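Local coordinates for protein probable mannosyltransferase KTR4 (Saccharomyces cerevisiae, PDB 5A07) that is a probable mannosyltransferase of the Ktr family, with a GT-A type domain that holds guanosine-5'-diphosphate and a manganese ion in this model, at residues D172-P177 against H206-F211. Numbering follows the deposited sequence.
With GDP (guanosine-5'-diphosphate), chain F.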
ATOM      1  N   ASP B 172       0.690  -1.900  25.017  1.00 31.71           N
ATOM      2  CA  ASP B 172       1.798  -2.738  24.663  1.00 37.31           C
ATOM      3  C   ASP B 172       1.860  -3.072  23.165  1.00 39.06           C
ATOM      4  O   ASP B 172       2.878  -3.495  22.706  1.00 35.25           O
ATOM      5  CB  ASP B 172       1.700  -4.031  25.464  1.00 41.38           C
ATOM      6  CG  ASP B 172       2.060  -3.812  26.978  1.00 42.29           C
ATOM      7  OD1 ASP B 172       2.638  -2.773  27.322  1.00 48.20           O
ATOM      8  OD2 ASP B 172       1.776  -4.707  27.786  1.00 53.82           O
ATOM      9  N   ASN B 173       0.746  -2.930  22.450  1.00 32.84           N
ATOM     10  CA  ASN B 173       0.668  -3.194  21.016  1.00 32.92           C
ATOM     11  C   ASN B 173       0.823  -1.947  20.175  1.00 30.62           C
ATOM     12  O   ASN B 173       0.630  -2.006  18.958  1.00 30.62           O
ATOM     13  CB  ASN B 173      -0.643  -3.859  20.695  1.00 31.79           C
ATOM     14  CG  ASN B 173      -0.779  -5.212  21.333  1.00 34.70           C
ATOM     15  OD1 ASN B 173      -1.874  -5.638  21.691  1.00 40.07           O
ATOM     16  ND2 ASN B 173       0.288  -5.910  21.438  1.00 32.90           N
ATOM     17  N   TRP B 174       1.158  -0.826  20.823  1.00 28.08           N
ATOM     18  CA  TRP B 174       1.293   0.479  20.169  1.00 26.89           C
ATOM     19  C   TRP B 174       2.613   1.173  20.520  1.00 29.20           C
ATOM     20  O   TRP B 174       3.355   1.593  19.653  1.00 22.90           O
ATOM     21  CB  TRP B 174       0.094   1.374  20.540  1.00 24.98           C
ATOM     22  CG  TRP B 174       0.170   2.725  19.947  1.00 24.56           C
ATOM     23  CD1 TRP B 174       0.674   3.827  20.529  1.00 26.17           C
ATOM     24  CD2 TRP B 174      -0.174   3.089  18.604  1.00 22.90           C
ATOM     25  NE1 TRP B 174       0.658   4.854  19.662  1.00 25.94           N
ATOM     26  CE2 TRP B 174       0.106   4.436  18.478  1.00 27.09           C
ATOM     27  CE3 TRP B 174      -0.732   2.389  17.514  1.00 23.88           C
ATOM     28  CZ2 TRP B 174      -0.132   5.149  17.298  1.00 25.55           C
ATOM     29  CZ3 TRP B 174      -0.962   3.066  16.342  1.00 22.74           C
ATOM     30  CH2 TRP B 174      -0.680   4.453  16.243  1.00 25.95           C
ATOM     31  N   ASN B 175       2.908   1.301  21.818  1.00 29.21           N
ATOM     32  CA  ASN B 175       4.021   2.125  22.268  1.00 30.03           C
ATOM     33  C   ASN B 175       5.404   1.594  21.914  1.00 27.65           C
ATOM     34  O   ASN B 175       5.594   0.430  21.707  1.00 27.36           O
ATOM     35  CB  ASN B 175       3.993   2.278  23.806  1.00 34.19           C
ATOM     36  CG  ASN B 175       2.756   3.002  24.310  1.00 34.45           C
ATOM     37  OD1 ASN B 175       2.270   3.894  23.699  1.00 35.96           O
ATOM     38  ND2 ASN B 175       2.311   2.631  25.461  1.00 42.30           N
ATOM     39  N   MET B 176       6.352   2.514  21.852  1.00 34.59           N
ATOM     40  CA  MET B 176       7.748   2.145  21.689  1.00 37.10           C
ATOM     41  C   MET B 176       8.066   1.042  22.704  1.00 39.49           C
ATOM     42  O   MET B 176       7.831   1.227  23.896  1.00 38.64           O
ATOM     43  CB  MET B 176       8.620   3.362  21.940  1.00 35.11           C
ATOM     44  CG  MET B 176      10.107   3.079  21.703  1.00 43.88           C
ATOM     45  SD  MET B 176      11.130   4.446  22.217  1.00 40.80           S
ATOM     46  CE  MET B 176      10.785   5.710  21.032  1.00 35.68           C
ATOM     47  N   PRO B 177       8.599  -0.098  22.244  1.00 37.54           N
ATOM     48  CA  PRO B 177       8.920  -1.225  23.135  1.00 37.95           C
ATOM     49  C   PRO B 177      10.214  -0.954  23.962  1.00 41.67           C
ATOM     50  O   PRO B 177      10.980  -0.001  23.650  1.00 35.76           O
ATOM     51  CB  PRO B 177       9.173  -2.367  22.168  1.00 37.30           C
ATOM     52  CG  PRO B 177       9.726  -1.704  20.950  1.00 38.06           C
ATOM     53  CD  PRO B 177       9.080  -0.346  20.858  1.00 39.38           C
ATOM     54  N   HIS B 206       6.124   7.061  14.227  1.00 26.38           N
ATOM     55  CA  HIS B 206       6.864   5.827  14.337  1.00 24.48           C
ATOM     56  C   HIS B 206       5.984   4.676  14.814  1.00 25.30           C
ATOM     57  O   HIS B 206       5.989   3.575  14.270  1.00 26.70           O
ATOM     58  CB  HIS B 206       8.057   6.028  15.290  1.00 27.13           C
ATOM     59  CG  HIS B 206       9.107   6.950  14.780  1.00 28.27           C
ATOM     60  ND1 HIS B 206      10.307   6.483  14.273  1.00 31.49           N
ATOM     61  CD2 HIS B 206       9.186   8.313  14.721  1.00 30.52           C
ATOM     62  CE1 HIS B 206      11.088   7.511  13.965  1.00 28.84           C
ATOM     63  NE2 HIS B 206      10.434   8.640  14.216  1.00 27.78           N
ATOM     64  N   ASN B 207       5.208   4.899  15.863  1.00 25.30           N
ATOM     65  CA  ASN B 207       4.341   3.869  16.399  1.00 22.08           C
ATOM     66  C   ASN B 207       3.320   3.455  15.355  1.00 19.24           C
ATOM     67  O   ASN B 207       3.007   2.301  15.293  1.00 20.96           O
ATOM     68  CB  ASN B 207       3.564   4.359  17.644  1.00 20.85           C
ATOM     69  CG  ASN B 207       4.499   4.599  18.841  1.00 26.94           C
ATOM     70  OD1 ASN B 207       5.651   4.118  18.904  1.00 28.08           O
ATOM     71  ND2 ASN B 207       3.992   5.310  19.806  1.00 29.10           N
ATOM     72  N   MET B 208       2.771   4.418  14.632  1.00 19.19           N
ATOM     73  CA  MET B 208       1.785   4.097  13.593  1.00 20.07           C
ATOM     74  C   MET B 208       2.371   3.205  12.490  1.00 19.30           C
ATOM     75  O   MET B 208       1.782   2.206  12.098  1.00 18.80           O
ATOM     76  CB  MET B 208       1.247   5.362  13.027  1.00 21.83           C
ATOM     77  CG  MET B 208       0.198   5.152  11.906  1.00 23.61           C
ATOM     78  SD  MET B 208       0.934   4.924  10.251  1.00 22.60           S
ATOM     79  CE  MET B 208       1.800   6.442   9.875  1.00 23.75           C
ATOM     80  N   CYS B 209       3.541   3.563  12.039  1.00 21.33           N
ATOM     81  CA  CYS B 209       4.198   2.803  10.965  1.00 21.87           C
ATOM     82  C   CYS B 209       4.448   1.369  11.357  1.00 21.74           C
ATOM     83  O   CYS B 209       4.222   0.380  10.619  1.00 22.40           O
ATOM     84  CB  CYS B 209       5.499   3.479  10.588  1.00 20.82           C
ATOM     85  SG  CYS B 209       5.381   5.025   9.706  1.00 25.65           S
ATOM     86  N   ARG B 210       4.929   1.212  12.586  1.00 25.06           N
ATOM     87  CA  ARG B 210       5.125  -0.113  13.103  1.00 22.44           C
ATOM     88  C   ARG B 210       3.808  -0.894  13.283  1.00 23.65           C
ATOM     89  O   ARG B 210       3.717  -2.105  12.914  1.00 22.02           O
ATOM     90  CB  ARG B 210       5.871   0.025  14.437  1.00 24.73           C
ATOM     91  CG  ARG B 210       5.962  -1.283  15.232  1.00 25.10           C
ATOM     92  CD  ARG B 210       7.010  -1.015  16.350  1.00 27.24           C
ATOM     93  NE  ARG B 210       7.034  -2.065  17.335  1.00 29.46           N
ATOM     94  CZ  ARG B 210       6.427  -2.026  18.525  1.00 33.74           C
ATOM     95  NH1 ARG B 210       5.715  -0.985  18.877  1.00 30.45           N
ATOM     96  NH2 ARG B 210       6.608  -3.019  19.393  1.00 31.07           N
ATOM     97  N   PHE B 211       2.773  -0.231  13.844  1.00 20.76           N
ATOM     98  CA  PHE B 211       1.479  -0.876  14.058  1.00 19.38           C
ATOM     99  C   PHE B 211       0.886  -1.314  12.673  1.00 19.43           C
ATOM    100  O   PHE B 211       0.388  -2.430  12.547  1.00 18.60           O
ATOM    101  CB  PHE B 211       0.509   0.113  14.712  1.00 18.58           C
ATOM    102  CG  PHE B 211      -0.888  -0.393  14.844  1.00 20.97           C
ATOM    103  CD1 PHE B 211      -1.252  -1.233  15.884  1.00 22.37           C
ATOM    104  CD2 PHE B 211      -1.872  -0.005  13.958  1.00 22.11           C
ATOM    105  CE1 PHE B 211      -2.526  -1.765  15.994  1.00 23.44           C
ATOM    106  CE2 PHE B 211      -3.185  -0.529  14.056  1.00 22.28           C
ATOM    107  CZ  PHE B 211      -3.514  -1.419  15.085  1.00 22.17           C
TER
HETATM  108  PB  GDP F 500       0.597  10.016   6.118  1.00 27.33           P
HETATM  109  O1B GDP F 500       0.921  11.460   6.044  1.00 30.18           O
HETATM  110  O2B GDP F 500       1.655   9.073   6.110  1.00 28.25           O
HETATM  111  O3B GDP F 500      -0.575   9.667   5.280  1.00 25.14           O
HETATM  112  O3A GDP F 500       0.200   9.895   7.687  1.00 30.82           O
HETATM  113  PA  GDP F 500      -1.185  10.033   8.448  1.00 25.03           P
HETATM  114  O1A GDP F 500      -1.152  10.998   9.551  1.00 24.59           O
HETATM  115  O2A GDP F 500      -2.386  10.131   7.602  1.00 20.30           O
HETATM  116  O5' GDP F 500      -1.229   8.630   9.169  1.00 20.94           O
HETATM  117  C5' GDP F 500      -1.596   7.354   8.629  1.00 23.38           C
HETATM  118  C4' GDP F 500      -2.876   6.795   9.226  1.00 23.06           C
HETATM  119  O4' GDP F 500      -2.631   6.553  10.617  1.00 22.81           O
HETATM  120  C3' GDP F 500      -4.081   7.716   9.132  1.00 20.10           C
HETATM  121  O3' GDP F 500      -5.279   6.904   9.059  1.00 19.28           O
HETATM  122  C2' GDP F 500      -4.003   8.501  10.452  1.00 21.51           C
HETATM  123  O2' GDP F 500      -5.284   8.931  10.894  1.00 18.73           O
HETATM  124  C1' GDP F 500      -3.491   7.440  11.360  1.00 21.88           C
HETATM  125  N9  GDP F 500      -2.649   7.946  12.471  1.00 24.90           N
HETATM  126  C8  GDP F 500      -1.456   8.591  12.414  1.00 25.97           C
HETATM  127  N7  GDP F 500      -0.995   8.819  13.710  1.00 25.71           N
HETATM  128  C5  GDP F 500      -1.921   8.280  14.561  1.00 23.84           C
HETATM  129  C6  GDP F 500      -2.029   8.170  16.028  1.00 23.27           C
HETATM  130  O6  GDP F 500      -1.054   8.680  16.667  1.00 25.31           O
HETATM  131  N1  GDP F 500      -3.121   7.577  16.531  1.00 23.38           N
HETATM  132  C2  GDP F 500      -4.144   7.094  15.730  1.00 21.74           C
HETATM  133  N2  GDP F 500      -5.202   6.525  16.297  1.00 21.88           N
HETATM  134  N3  GDP F 500      -4.092   7.177  14.365  1.00 18.74           N
HETATM  135  C4  GDP F 500      -3.003   7.693  13.765  1.00 21.22           C
HETATM  136  O   HOH W   1       3.651   0.552  17.283  1.00 25.21           O
HETATM  137  O   HOH W   2       1.601   7.513  20.242  1.00 33.55           O
HETATM  138  O   HOH W   3       5.685   5.126  22.286  1.00 28.96           O
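Trp174 lays one face of its indole over the side chain of Asn207, whose CB makes a CH-pi contact 3.8 Å from the centroid of the five-membered ring. A chi1 of 179°, which sets CG anti to the backbone N, turns the indole across the helix, its six-membered ring ending near Met208 and Phe211. Trp174 CH2 sits 3.6 Å from Met208 CA, and CZ3 packs against Phe211 CB; the two aromatic planes meet obliquely, at 54°. The amide of Asn207 stands steeply to the indole. Its ND2 and Trp174 NE1 are both donors and do not bond each other; one water accepts from both, and a second water takes ND2 together with Met176 N. OD1 is held from elsewhere, by the hydroxyl of Tyr348.

In this GT-A fold the loop after strand 164-168 lies on helix 203-214 beside the nucleotide pocket. Trp174 CZ2 comes within 3.7 Å of O6 of guanosine-5'-diphosphate, while Met208 CG lies 3.4 Å from the ribose O4', and the bends at chi2 and chi3 carry SD and CE alongside C5'.

Arg210 reaches the Asn175-Pro177 part of the loop with its chain extended from CG to NE. Arg210 NH1 gives a weak, bent bond to Asn175 O (3.2 Å, 132°), and Pro177 lies over one face of the guanidinium, Pro177 CG 3.7 Å from Arg210 NH2. NE pairs with Glu342 in a salt bridge, which should help fix the turn of the group. Between helix and loop, one water donates to both Trp174 O and Asn207 O and weakly accepts from Arg210 NH1.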